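Tryparedoxin (Leishmania major, PDB 3S9F) probably works as a thioredoxin-fold disulfide reductase, passing electrons through a redox-active cysteine pair in the parasite's detoxification pathway. Local coordinates at residues K33-A38 / A99-M104; K49-Y54 / L135-G140; F53-S58 / A119-Y124; I85-W90 / W106-F111. All blocks are in the same frame, centred on the assembly; numbering follows the deposited sequence.

Overall arrangement
Read from the N terminus, the chain lays down strand 34-36, and contact 1 closes a first loop when the end of helix 94-101 reaches this strand. Strand 50-56 then serves two contacts: contact 3 packs Phe53 and Phe55 against helix 114-123, and contact 2 pairs the strand's first half with strand 131-136. Contact 4 closes a short beta-alpha-beta loop between strands 83-89 and 107-108 and lies within the longer loops of contacts 2 and 3. Contact 1 crosses all three others along the chain. Together they tie one mixed sheet of thioredoxin type to helices 94-101 and 114-123; contacts 1 and 2 lie on opposite sides of the chain's centre.

Contact 1 (K33-A38 / A99-M104); sequences KLRKQA and AYYAKM
Tyr101 reaches across from the end of helix 94-101 and meets Gln37 with its hydroxyl, a worked case of a phenol serving as both a polar partner and a packing surface. Gln37 N gives its hydrogen to Tyr101 OH over 2.8 Å in a nearly straight bond, 165° at the hydrogen, and arrives at the ring's edge. Arg35 CG approaches the same ring obliquely, 3.4 Å from Tyr101 CE2. Farther along, the guanidinium turns one face to the ring's rim, with Tyr101 CD2 over its centre and the two planes 78° apart; this is an edge approach and not a parallel stack. The Arg35 chain bends at chi2 (103°), which turns the guanidinium toward the carbonyl of Gln37.

The amide of Gln37 adds a second, looser link: NE2 makes a weak hydrogen bond to Met104 O at 3.2 Å. A water accepts from Gln37 NE2 at 3.0 Å and donates to Tyr101 O at 2.9 Å, lying above one face of the Tyr101 ring, offset toward its rim.

Farther out, Trp106 O bonds both Tyr101 OH and Gln37 NE2, while Asn98 holds Arg35 NH2. A type I turn from Tyr101 to Met104 presents the Met104 carbonyl. The phenol oxygen therefore joins two backbone groups, Gln37 N and Trp106 O, so that polar bonds fix a buried ring between the helix end and the sheet.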
loop_
_atom_site.group_PDB
_atom_site.type_symbol
_atom_site.label_atom_id
_atom_site.label_comp_id
_atom_site.label_asym_id
_atom_site.label_seq_id
_atom_site.Cartn_x
_atom_site.Cartn_y
_atom_site.Cartn_z
ATOM N N LYS A 33 7.408 0.909 -1.146
ATOM C CA LYS A 33 8.587 1.749 -1.050
ATOM C C LYS A 33 8.310 2.993 -1.901
ATOM O O LYS A 33 7.866 2.875 -3.035
ATOM C CB LYS A 33 9.845 0.985 -1.468
ATOM C CG LYS A 33 10.136 -0.290 -0.654
ATOM C CD LYS A 33 9.944 -0.095 0.859
ATOM C CE LYS A 33 10.051 -1.430 1.612
ATOM N NZ LYS A 33 9.510 -1.333 3.012
ATOM N N LEU A 34 8.459 4.175 -1.312
ATOM C CA LEU A 34 8.323 5.417 -2.068
ATOM C C LEU A 34 9.640 5.758 -2.749
ATOM O O LEU A 34 10.725 5.445 -2.234
ATOM C CB LEU A 34 7.888 6.563 -1.153
ATOM C CG LEU A 34 6.495 6.476 -0.527
ATOM C CD1 LEU A 34 6.301 7.614 0.482
ATOM C CD2 LEU A 34 5.380 6.444 -1.601
ATOM N N ARG A 35 9.553 6.368 -3.922
ATOM C CA ARG A 35 10.717 6.862 -4.625
ATOM C C ARG A 35 11.269 8.126 -3.913
ATOM O O ARG A 35 10.498 8.990 -3.501
ATOM C CB ARG A 35 10.274 7.167 -6.050
ATOM C CG ARG A 35 11.287 7.709 -6.938
ATOM C CD ARG A 35 11.815 6.684 -7.907
ATOM N NE ARG A 35 12.801 7.399 -8.681
ATOM C CZ ARG A 35 12.787 7.571 -9.994
ATOM N NH1 ARG A 35 13.756 8.290 -10.541
ATOM N NH2 ARG A 35 11.848 7.010 -10.749
ATOM N N LYS A 36 12.591 8.237 -3.841
ATOM C CA LYS A 36 13.254 9.458 -3.411
ATOM C C LYS A 36 14.393 9.664 -4.369
ATOM O O LYS A 36 15.462 9.128 -4.180
ATOM C CB LYS A 36 13.784 9.359 -2.000
ATOM C CG LYS A 36 14.426 10.627 -1.569
ATOM C CD LYS A 36 14.922 10.544 -0.171
ATOM C CE LYS A 36 15.599 11.815 0.209
ATOM N NZ LYS A 36 16.236 11.640 1.497
ATOM N N GLN A 37 14.137 10.418 -5.415
ATOM C CA GLN A 37 15.070 10.580 -6.497
ATOM C C GLN A 37 15.484 9.232 -7.049
ATOM O O GLN A 37 14.646 8.462 -7.477
ATOM C CB GLN A 37 16.275 11.406 -6.073
ATOM C CG GLN A 37 15.971 12.895 -6.012
ATOM C CD GLN A 37 14.957 13.223 -4.953
ATOM O OE1 GLN A 37 15.175 12.966 -3.785
ATOM N NE2 GLN A 37 13.832 13.784 -5.365
ATOM N N ALA A 38 16.784 8.954 -7.052
ATOM C CA ALA A 38 17.288 7.687 -7.563
ATOM C C ALA A 38 16.996 6.546 -6.603
ATOM O O ALA A 38 16.871 5.408 -7.026
ATOM C CB ALA A 38 18.789 7.785 -7.843
ATOM N N ALA A 99 11.238 12.206 -16.490
ATOM C CA ALA A 99 11.712 13.556 -16.923
ATOM C C ALA A 99 11.141 14.630 -15.986
ATOM O O ALA A 99 11.831 15.597 -15.611
ATOM C CB ALA A 99 11.306 13.846 -18.359
ATOM N N TYR A 100 9.864 14.466 -15.659
ATOM C CA TYR A 100 9.130 15.399 -14.798
ATOM C C TYR A 100 9.515 15.275 -13.334
ATOM O O TYR A 100 9.760 16.283 -12.664
ATOM C CB TYR A 100 7.616 15.214 -15.011
ATOM C CG TYR A 100 6.708 16.258 -14.369
ATOM C CD1 TYR A 100 7.061 17.614 -14.329
ATOM C CD2 TYR A 100 5.481 15.883 -13.848
ATOM C CE1 TYR A 100 6.192 18.567 -13.732
ATOM C CE2 TYR A 100 4.607 16.817 -13.272
ATOM C CZ TYR A 100 4.970 18.137 -13.229
ATOM O OH TYR A 100 4.111 19.043 -12.682
ATOM N N TYR A 101 9.582 14.047 -12.830
ATOM C CA TYR A 101 9.930 13.852 -11.424
ATOM C C TYR A 101 11.363 14.316 -11.151
ATOM O O TYR A 101 11.683 14.779 -10.056
ATOM C CB TYR A 101 9.763 12.387 -11.013
ATOM C CG TYR A 101 10.213 12.122 -9.586
ATOM C CD1 TYR A 101 9.626 12.796 -8.498
ATOM C CD2 TYR A 101 11.214 11.188 -9.325
ATOM C CE1 TYR A 101 10.041 12.534 -7.187
ATOM C CE2 TYR A 101 11.647 10.931 -8.028
ATOM C CZ TYR A 101 11.055 11.606 -6.967
ATOM O OH TYR A 101 11.484 11.361 -5.687
ATOM N N ALA A 102 12.213 14.242 -12.166
ATOM C CA ALA A 102 13.604 14.722 -12.045
ATOM C C ALA A 102 13.704 16.198 -11.646
ATOM O O ALA A 102 14.713 16.627 -11.072
ATOM C CB ALA A 102 14.365 14.494 -13.372
ATOM N N LYS A 103 12.662 16.964 -11.962
ATOM C CA LYS A 103 12.599 18.392 -11.636
ATOM C C LYS A 103 12.165 18.638 -10.176
ATOM O O LYS A 103 12.194 19.773 -9.697
ATOM C CB LYS A 103 11.629 19.088 -12.594
ATOM C CG LYS A 103 12.121 19.054 -14.040
ATOM C CD LYS A 103 11.152 19.722 -14.991
ATOM C CE LYS A 103 11.850 19.995 -16.308
ATOM N NZ LYS A 103 10.900 20.340 -17.388
ATOM N N MET A 104 11.755 17.578 -9.491
ATOM C CA MET A 104 11.189 17.702 -8.133
ATOM C C MET A 104 12.141 17.228 -7.050
ATOM O O MET A 104 12.842 16.235 -7.237
ATOM C CB MET A 104 9.890 16.902 -8.041
ATOM C CG MET A 104 8.856 17.351 -9.038
ATOM S SD MET A 104 7.530 16.148 -9.125
ATOM C CE MET A 104 6.573 16.899 -10.409
HETATM O O HOH W 1 13.772 13.663 -8.396
#

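Contact 2 (K49-Y54 / L135-G140); sequences KTVFFY and LNADTG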
loop_
_atom_site.group_PDB
_atom_site.type_symbol
_atom_site.label_atom_id
_atom_site.label_comp_id
_atom_site.label_asym_id
_atom_site.label_seq_id
_atom_site.Cartn_x
_atom_site.Cartn_y
_atom_site.Cartn_z
ATOM N N LYS A 49 4.726 14.722 10.424
ATOM C CA LYS A 49 4.732 15.808 9.442
ATOM C C LYS A 49 3.330 16.059 8.846
ATOM O O LYS A 49 2.410 15.248 9.007
ATOM C CB LYS A 49 5.722 15.481 8.309
ATOM C CG LYS A 49 7.174 15.301 8.751
ATOM C CD LYS A 49 8.088 14.892 7.598
ATOM C CE LYS A 49 9.552 15.084 7.971
ATOM N NZ LYS A 49 10.472 14.691 6.869
ATOM N N THR A 50 3.159 17.180 8.147
ATOM C CA THR A 50 2.031 17.297 7.233
ATOM C C THR A 50 2.564 16.684 5.949
ATOM O O THR A 50 3.710 16.945 5.588
ATOM C CB THR A 50 1.659 18.778 6.965
ATOM O OG1 THR A 50 1.260 19.382 8.201
ATOM C CG2 THR A 50 0.503 18.878 5.997
ATOM N N VAL A 51 1.770 15.835 5.293
ATOM C CA VAL A 51 2.217 15.210 4.048
ATOM C C VAL A 51 1.242 15.634 2.959
ATOM O O VAL A 51 0.042 15.640 3.183
ATOM C CB VAL A 51 2.297 13.635 4.164
ATOM C CG1 VAL A 51 2.480 12.998 2.772
ATOM C CG2 VAL A 51 3.450 13.185 5.072
ATOM N N PHE A 52 1.756 15.975 1.778
ATOM C CA PHE A 52 0.908 16.357 0.663
ATOM C C PHE A 52 1.027 15.322 -0.431
ATOM O O PHE A 52 2.123 14.866 -0.725
ATOM C CB PHE A 52 1.370 17.696 0.075
ATOM C CG PHE A 52 1.134 18.847 0.978
ATOM C CD1 PHE A 52 2.109 19.249 1.897
ATOM C CD2 PHE A 52 -0.053 19.555 0.902
ATOM C CE1 PHE A 52 1.883 20.343 2.745
ATOM C CE2 PHE A 52 -0.284 20.649 1.741
ATOM C CZ PHE A 52 0.688 21.032 2.665
ATOM N N PHE A 53 -0.101 14.947 -1.021
ATOM C CA PHE A 53 -0.062 14.267 -2.324
ATOM C C PHE A 53 -0.188 15.336 -3.401
ATOM O O PHE A 53 -1.094 16.170 -3.351
ATOM C CB PHE A 53 -1.207 13.269 -2.462
ATOM C CG PHE A 53 -1.055 12.058 -1.599
ATOM C CD1 PHE A 53 0.002 11.174 -1.804
ATOM C CD2 PHE A 53 -1.970 11.803 -0.580
ATOM C CE1 PHE A 53 0.140 10.046 -1.020
ATOM C CE2 PHE A 53 -1.835 10.670 0.220
ATOM C CZ PHE A 53 -0.777 9.804 0.008
ATOM N N TYR A 54 0.725 15.333 -4.377
ATOM C CA TYR A 54 0.681 16.328 -5.438
ATOM C C TYR A 54 0.303 15.593 -6.714
ATOM O O TYR A 54 1.058 14.734 -7.184
ATOM C CB TYR A 54 2.071 16.966 -5.617
ATOM C CG TYR A 54 2.158 18.007 -6.707
ATOM C CD1 TYR A 54 3.258 18.040 -7.568
ATOM C CD2 TYR A 54 1.153 18.975 -6.862
ATOM C CE1 TYR A 54 3.342 19.027 -8.606
ATOM C CE2 TYR A 54 1.222 19.939 -7.874
ATOM C CZ TYR A 54 2.328 19.962 -8.718
ATOM O OH TYR A 54 2.381 20.922 -9.701
ATOM N N LEU A 135 -2.443 16.342 4.337
ATOM C CA LEU A 135 -2.961 15.538 5.413
ATOM C C LEU A 135 -1.982 15.382 6.566
ATOM O O LEU A 135 -0.791 15.517 6.396
ATOM C CB LEU A 135 -3.388 14.170 4.906
ATOM C CG LEU A 135 -2.365 13.353 4.150
ATOM C CD1 LEU A 135 -2.511 11.897 4.395
ATOM C CD2 LEU A 135 -2.459 13.653 2.685
ATOM N N ASN A 136 -2.526 15.086 7.739
ATOM C CA ASN A 136 -1.712 14.780 8.905
ATOM C C ASN A 136 -1.135 13.372 8.717
ATOM O O ASN A 136 -1.892 12.421 8.522
ATOM C CB ASN A 136 -2.591 14.861 10.170
ATOM C CG ASN A 136 -1.823 14.567 11.444
ATOM O OD1 ASN A 136 -1.334 13.463 11.652
ATOM N ND2 ASN A 136 -1.718 15.570 12.311
ATOM N N ALA A 137 0.193 13.236 8.760
ATOM C CA ALA A 137 0.821 11.937 8.500
ATOM C C ALA A 137 0.432 10.884 9.529
ATOM O O ALA A 137 0.254 9.714 9.201
ATOM C CB ALA A 137 2.323 12.059 8.404
ATOM N N ASP A 138 0.282 11.314 10.777
ATOM C CA ASP A 138 0.016 10.380 11.862
ATOM C C ASP A 138 -1.434 9.891 11.872
ATOM O O ASP A 138 -1.684 8.691 11.893
ATOM C CB ASP A 138 0.448 11.015 13.179
ATOM C CG ASP A 138 1.968 11.202 13.256
ATOM O OD1 ASP A 138 2.708 10.710 12.347
ATOM O OD2 ASP A 138 2.434 11.829 14.232
ATOM N N THR A 139 -2.384 10.814 11.821
ATOM C CA THR A 139 -3.809 10.456 11.880
ATOM C C THR A 139 -4.373 10.076 10.524
ATOM O O THR A 139 -5.361 9.340 10.433
ATOM C CB THR A 139 -4.661 11.607 12.448
ATOM O OG1 THR A 139 -4.589 12.725 11.564
ATOM C CG2 THR A 139 -4.158 12.035 13.826
ATOM N N GLY A 140 -3.755 10.597 9.467
ATOM C CA GLY A 140 -4.273 10.396 8.117
ATOM C C GLY A 140 -5.360 11.395 7.759
ATOM O O GLY A 140 -5.828 11.432 6.626
HETATM O O HOH W 2 1.581 14.103 11.556
#
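Leu135 has CG between its backbone N and carbonyl carbon (chi1 55°), which swings CD2 across to the neighbouring strand, 3.2 Å from Val51 O and 3.8 Å from Phe53 CD2. Val51, with CG1 anti to the backbone N (chi1 168°), leaves CG2 beside that nitrogen, where it meets Ala137 CB at 3.7 Å.

The backbones are a plain antiparallel pair. Val51 and Leu135 form the hydrogen-bonded pair, Val51 N to Leu135 O and Leu135 N to Val51 O both at 2.8 Å, and Thr50 faces Asn136 as the non-hydrogen-bonded pair. Ala137 N then donates to Lys49 O at 3.0 Å, just as the chain turns away. That turn is held by an Asx motif: Asn136 OD1 accepts from Thr139 N at 2.9 Å, the donor standing above the carbonyl plane. A water also bridges Lys49 O and Asp138 N.

This is the antiparallel pairing of central strand 50-56 with strand 131-136 in the mixed thioredoxin-type sheet, strand 83-89 being the parallel neighbour of 50-56 on its other side. Val24, His27 and Leu28 of the second subunit pack on the Val51 and Leu135 face, bringing that subunit's helix 23-30 against this strand pair.

Contact 3 (F53-S58 / A119-Y124); sequences FYFSAS and ALTKKY
Leu120 leans from helix 114-123 onto two phenylalanines of strand 50-56, and its CB and its CD1 meet different rings. CB lies 4.0 Å from Phe55 CZ, near the plane of that ring and thus at its edge. With CG anti to the carbonyl carbon (chi1 -70°), the chain then extends to CD1, which sits over the face of Phe53: 3.8 Å from the ring centroid and 15° off its normal, a CH-pi contact.

One helical turn on, Tyr124 sends CE1 to within 4.1 Å of Phe53 CD2. Beside Leu120, Thr121 OG1 lies 3.6 Å from Phe55 CE2; this hydroxyl is hydrogen-bonded to Val117 O and to the indole NE1 of Trp90.

The axes of strand residues 53-56 and helix residues 119-123 approach to 10.5 Å at a crossing angle of -101°, so here the two run nearly square. Helix 114-123 thus packs on one face of the central thioredoxin-fold sheet. No hydrogen bond spans the interface: its cohesion is dispersion and CH-pi, while Thr121 finds its bonds elsewhere.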
loop_
_atom_site.group_PDB
_atom_site.type_symbol
_atom_site.label_atom_id
_atom_site.label_comp_id
_atom_site.label_asym_id
_atom_site.label_seq_id
_atom_site.Cartn_x
_atom_site.Cartn_y
_atom_site.Cartn_z
ATOM N N PHE A 53 -0.101 14.947 -1.021
ATOM C CA PHE A 53 -0.062 14.267 -2.324
ATOM C C PHE A 53 -0.188 15.336 -3.401
ATOM O O PHE A 53 -1.094 16.170 -3.351
ATOM C CB PHE A 53 -1.207 13.269 -2.462
ATOM C CG PHE A 53 -1.055 12.058 -1.599
ATOM C CD1 PHE A 53 0.002 11.174 -1.804
ATOM C CD2 PHE A 53 -1.970 11.803 -0.580
ATOM C CE1 PHE A 53 0.140 10.046 -1.020
ATOM C CE2 PHE A 53 -1.835 10.670 0.220
ATOM C CZ PHE A 53 -0.777 9.804 0.008
ATOM N N TYR A 54 0.725 15.333 -4.377
ATOM C CA TYR A 54 0.681 16.328 -5.438
ATOM C C TYR A 54 0.303 15.593 -6.714
ATOM O O TYR A 54 1.058 14.734 -7.184
ATOM C CB TYR A 54 2.071 16.966 -5.617
ATOM C CG TYR A 54 2.158 18.007 -6.707
ATOM C CD1 TYR A 54 3.258 18.040 -7.568
ATOM C CD2 TYR A 54 1.153 18.975 -6.862
ATOM C CE1 TYR A 54 3.342 19.027 -8.606
ATOM C CE2 TYR A 54 1.222 19.939 -7.874
ATOM C CZ TYR A 54 2.328 19.962 -8.718
ATOM O OH TYR A 54 2.381 20.922 -9.701
ATOM N N PHE A 55 -0.879 15.906 -7.237
ATOM C CA PHE A 55 -1.395 15.277 -8.468
ATOM C C PHE A 55 -1.046 16.184 -9.617
ATOM O O PHE A 55 -1.475 17.336 -9.654
ATOM C CB PHE A 55 -2.923 15.097 -8.350
ATOM C CG PHE A 55 -3.341 14.196 -7.188
ATOM C CD1 PHE A 55 -3.461 14.712 -5.877
ATOM C CD2 PHE A 55 -3.566 12.851 -7.397
ATOM C CE1 PHE A 55 -3.813 13.884 -4.805
ATOM C CE2 PHE A 55 -3.935 12.000 -6.351
ATOM C CZ PHE A 55 -4.065 12.524 -5.025
ATOM N N SER A 56 -0.228 15.696 -10.557
ATOM C CA SER A 56 0.248 16.543 -11.625
ATOM C C SER A 56 0.718 15.635 -12.758
ATOM O O SER A 56 0.776 14.420 -12.596
ATOM C CB SER A 56 1.414 17.400 -11.127
ATOM O OG SER A 56 1.740 18.372 -12.088
ATOM N N ALA A 57 1.054 16.226 -13.897
ATOM C CA ALA A 57 1.562 15.454 -15.042
ATOM C C ALA A 57 2.425 16.346 -15.904
ATOM O O ALA A 57 2.188 17.573 -16.005
ATOM C CB ALA A 57 0.413 14.892 -15.872
ATOM N N SER A 58 3.412 15.725 -16.548
ATOM C CA SER A 58 4.356 16.431 -17.412
ATOM C C SER A 58 3.651 17.133 -18.582
ATOM O O SER A 58 4.163 18.107 -19.108
ATOM C CB SER A 58 5.382 15.436 -17.963
ATOM O OG SER A 58 4.746 14.583 -18.911
ATOM N N ALA A 119 -6.528 5.171 -7.330
ATOM C CA ALA A 119 -7.320 5.103 -6.090
ATOM C C ALA A 119 -7.321 6.382 -5.270
ATOM O O ALA A 119 -8.365 6.802 -4.771
ATOM C CB ALA A 119 -6.845 3.930 -5.228
ATOM N N LEU A 120 -6.142 6.982 -5.097
ATOM C CA LEU A 120 -6.025 8.241 -4.370
ATOM C C LEU A 120 -6.741 9.366 -5.093
ATOM O O LEU A 120 -7.339 10.218 -4.465
ATOM C CB LEU A 120 -4.549 8.617 -4.176
ATOM C CG LEU A 120 -3.760 7.740 -3.192
ATOM C CD1 LEU A 120 -2.341 8.275 -3.159
ATOM C CD2 LEU A 120 -4.373 7.794 -1.812
ATOM N N THR A 121 -6.677 9.350 -6.424
ATOM C CA THR A 121 -7.385 10.307 -7.257
ATOM C C THR A 121 -8.885 10.199 -6.970
ATOM O O THR A 121 -9.571 11.221 -6.791
ATOM C CB THR A 121 -7.066 10.037 -8.773
ATOM O OG1 THR A 121 -5.687 10.380 -9.028
ATOM C CG2 THR A 121 -7.950 10.856 -9.684
ATOM N N LYS A 122 -9.392 8.963 -6.926
ATOM C CA LYS A 122 -10.812 8.747 -6.647
ATOM C C LYS A 122 -11.138 9.205 -5.225
ATOM O O LYS A 122 -12.118 9.932 -5.003
ATOM C CB LYS A 122 -11.204 7.285 -6.869
ATOM C CG LYS A 122 -12.683 7.009 -6.549
ATOM C CD LYS A 122 -13.196 5.771 -7.262
ATOM C CE LYS A 122 -14.713 5.778 -7.312
ATOM N NZ LYS A 122 -15.149 5.042 -8.510
ATOM N N LYS A 123 -10.304 8.806 -4.274
ATOM C CA LYS A 123 -10.535 9.089 -2.856
ATOM C C LYS A 123 -10.739 10.570 -2.575
ATOM O O LYS A 123 -11.699 10.942 -1.872
ATOM C CB LYS A 123 -9.383 8.575 -1.990
ATOM C CG LYS A 123 -9.582 8.899 -0.502
ATOM C CD LYS A 123 -8.371 8.536 0.366
ATOM C CE LYS A 123 -8.638 8.925 1.837
ATOM N NZ LYS A 123 -9.784 8.148 2.397
ATOM N N TYR A 124 -9.842 11.394 -3.122
ATOM C CA TYR A 124 -9.826 12.828 -2.871
ATOM C C TYR A 124 -10.542 13.629 -3.938
ATOM O O TYR A 124 -10.379 14.846 -4.009
ATOM C CB TYR A 124 -8.373 13.324 -2.692
ATOM C CG TYR A 124 -7.724 12.749 -1.441
ATOM C CD1 TYR A 124 -6.652 11.849 -1.528
ATOM C CD2 TYR A 124 -8.174 13.113 -0.171
ATOM C CE1 TYR A 124 -6.052 11.318 -0.381
ATOM C CE2 TYR A 124 -7.579 12.603 0.977
ATOM C CZ TYR A 124 -6.519 11.711 0.868
ATOM O OH TYR A 124 -5.963 11.204 2.028
#

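Contact 4 (I85-W90 / W106-F111); sequences IILASW and WLSIPF
Three backbone hydrogen bonds pair residues 85-87 with 107-109 in parallel register, Ile86 beside Leu107 and Leu87 beside Ser108. Leu107 N donates to Ile85 O at 3.0 Å, Leu87 N to Leu107 O at 2.8 Å, and Ile109 N to Leu87 O at 3.0 Å. A weaker CA-H...O contact passes from Ile86 to Leu107 O. Just beyond the paired residues, a water accepts from Ser89 N at 2.8 Å.

Because the two strands follow each other in the chain and run parallel, the chain has to cross over between them, and helix 94-101 does so: strand 83-89, helix and strand 107-108 make a beta-alpha-beta unit of the thioredoxin fold.

Of the aromatic contacts, Ile85 on Trp106 is a CH-pi interaction. CG2 stands over the indole's five-membered ring, 3.8 Å from its centroid and only 4° off the normal, while CD1 extends to Trp106 CE3. The indole is turned there by chi1 of 50°, CG lying between the backbone N and carbonyl carbon. Its NE1 is buried and has no polar partner in the model; Tyr74 meets the indole edge-to-face.

Apolar packing continues beyond Leu107: Ile86 CG2 meets Ile109 CG1 at 3.7 Å, and Ile109 CD1 touches Ala88 CB. Among side-chain polar groups, Ser108 OG donates to Ile109 O at 2.7 Å from above the carbonyl plane, and its oxygen also lies 3.6 Å from Leu87 CB.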
loop_
_atom_site.group_PDB
_atom_site.type_symbol
_atom_site.label_atom_id
_atom_site.label_comp_id
_atom_site.label_asym_id
_atom_site.label_seq_id
_atom_site.Cartn_x
_atom_site.Cartn_y
_atom_site.Cartn_z
ATOM N N ILE A 85 6.318 16.115 0.504
ATOM C CA ILE A 85 5.424 16.034 -0.647
ATOM C C ILE A 85 5.657 14.717 -1.350
ATOM O O ILE A 85 6.814 14.267 -1.499
ATOM C CB ILE A 85 5.575 17.223 -1.623
ATOM C CG1 ILE A 85 5.195 18.539 -0.903
ATOM C CG2 ILE A 85 4.636 17.047 -2.846
ATOM C CD1 ILE A 85 5.381 19.783 -1.767
ATOM N N ILE A 86 4.556 14.091 -1.766
ATOM C CA ILE A 86 4.638 12.851 -2.529
ATOM C C ILE A 86 3.946 13.040 -3.865
ATOM O O ILE A 86 2.738 13.292 -3.907
ATOM C CB ILE A 86 3.944 11.667 -1.782
ATOM C CG1 ILE A 86 4.594 11.439 -0.413
ATOM C CG2 ILE A 86 4.003 10.387 -2.674
ATOM C CD1 ILE A 86 3.815 10.482 0.524
ATOM N N LEU A 87 4.694 12.920 -4.954
ATOM C CA LEU A 87 4.097 12.958 -6.303
ATOM C C LEU A 87 3.147 11.783 -6.539
ATOM O O LEU A 87 3.501 10.636 -6.262
ATOM C CB LEU A 87 5.199 12.974 -7.373
ATOM C CG LEU A 87 4.689 12.934 -8.823
ATOM C CD1 LEU A 87 3.924 14.243 -9.186
ATOM C CD2 LEU A 87 5.880 12.722 -9.760
ATOM N N ALA A 88 1.926 12.101 -7.008
ATOM C CA ALA A 88 0.952 11.094 -7.432
ATOM C C ALA A 88 0.679 11.427 -8.893
ATOM O O ALA A 88 -0.231 12.211 -9.233
ATOM C CB ALA A 88 -0.307 11.181 -6.577
ATOM N N SER A 89 1.496 10.831 -9.748
ATOM C CA SER A 89 1.615 11.265 -11.136
ATOM C C SER A 89 0.512 10.778 -12.048
ATOM O O SER A 89 0.161 9.600 -12.031
ATOM C CB SER A 89 2.949 10.801 -11.719
ATOM O OG SER A 89 2.993 11.183 -13.085
ATOM N N TRP A 90 -0.024 11.697 -12.849
ATOM C CA TRP A 90 -0.952 11.335 -13.902
ATOM C C TRP A 90 -0.242 11.043 -15.236
ATOM O O TRP A 90 -0.901 10.879 -16.261
ATOM C CB TRP A 90 -1.993 12.433 -14.085
ATOM C CG TRP A 90 -3.097 12.438 -13.044
ATOM C CD1 TRP A 90 -3.101 11.852 -11.801
ATOM C CD2 TRP A 90 -4.359 13.086 -13.188
ATOM N NE1 TRP A 90 -4.310 12.107 -11.159
ATOM C CE2 TRP A 90 -5.091 12.868 -11.993
ATOM C CE3 TRP A 90 -4.939 13.850 -14.213
ATOM C CZ2 TRP A 90 -6.387 13.376 -11.803
ATOM C CZ3 TRP A 90 -6.216 14.350 -14.034
ATOM C CH2 TRP A 90 -6.926 14.124 -12.821
ATOM N N TRP A 106 11.181 16.296 -3.994
ATOM C CA TRP A 106 10.445 15.496 -3.038
ATOM C C TRP A 106 10.314 14.015 -3.413
ATOM O O TRP A 106 11.097 13.500 -4.173
ATOM C CB TRP A 106 9.083 16.134 -2.773
ATOM C CG TRP A 106 8.348 16.474 -3.992
ATOM C CD1 TRP A 106 7.787 15.609 -4.864
ATOM C CD2 TRP A 106 8.068 17.782 -4.494
ATOM N NE1 TRP A 106 7.180 16.280 -5.878
ATOM C CE2 TRP A 106 7.335 17.621 -5.673
ATOM C CE3 TRP A 106 8.372 19.070 -4.067
ATOM C CZ2 TRP A 106 6.909 18.690 -6.422
ATOM C CZ3 TRP A 106 7.941 20.116 -4.801
ATOM C CH2 TRP A 106 7.224 19.929 -5.972
ATOM N N LEU A 107 9.320 13.347 -2.839
ATOM C CA LEU A 107 9.111 11.911 -3.024
ATOM C C LEU A 107 8.111 11.578 -4.126
ATOM O O LEU A 107 7.405 12.427 -4.568
ATOM C CB LEU A 107 8.570 11.300 -1.733
ATOM C CG LEU A 107 9.329 11.567 -0.431
ATOM C CD1 LEU A 107 8.713 10.891 0.760
ATOM C CD2 LEU A 107 10.720 11.122 -0.610
ATOM N N SER A 108 8.046 10.316 -4.527
ATOM C CA SER A 108 6.990 9.916 -5.483
ATOM C C SER A 108 6.479 8.521 -5.189
ATOM O O SER A 108 7.197 7.641 -4.764
ATOM C CB SER A 108 7.499 9.976 -6.949
ATOM O OG SER A 108 6.458 9.690 -7.882
ATOM N N ILE A 109 5.198 8.319 -5.451
ATOM C CA ILE A 109 4.705 6.968 -5.651
ATOM C C ILE A 109 5.392 6.447 -6.928
ATOM O O ILE A 109 5.457 7.168 -7.934
ATOM C CB ILE A 109 3.174 7.015 -5.823
ATOM C CG1 ILE A 109 2.517 7.485 -4.502
ATOM C CG2 ILE A 109 2.636 5.649 -6.282
ATOM C CD1 ILE A 109 1.049 7.969 -4.679
ATOM N N PRO A 110 5.932 5.216 -6.890
ATOM C CA PRO A 110 6.641 4.727 -8.064
ATOM C C PRO A 110 5.717 4.650 -9.278
ATOM O O PRO A 110 4.500 4.439 -9.145
ATOM C CB PRO A 110 7.093 3.331 -7.651
ATOM C CG PRO A 110 7.210 3.406 -6.157
ATOM C CD PRO A 110 6.063 4.310 -5.737
ATOM N N PHE A 111 6.304 4.864 -10.453
ATOM C CA PHE A 111 5.551 4.814 -11.700
ATOM C C PHE A 111 4.701 3.544 -11.846
ATOM O O PHE A 111 3.566 3.594 -12.332
ATOM C CB PHE A 111 6.494 4.886 -12.906
ATOM C CG PHE A 111 5.779 4.726 -14.208
ATOM C CD1 PHE A 111 5.019 5.769 -14.720
ATOM C CD2 PHE A 111 5.819 3.509 -14.898
ATOM C CE1 PHE A 111 4.337 5.622 -15.925
ATOM C CE2 PHE A 111 5.131 3.343 -16.099
ATOM C CZ PHE A 111 4.393 4.406 -16.618
HETATM O O HOH W 3 3.141 8.707 -9.121
#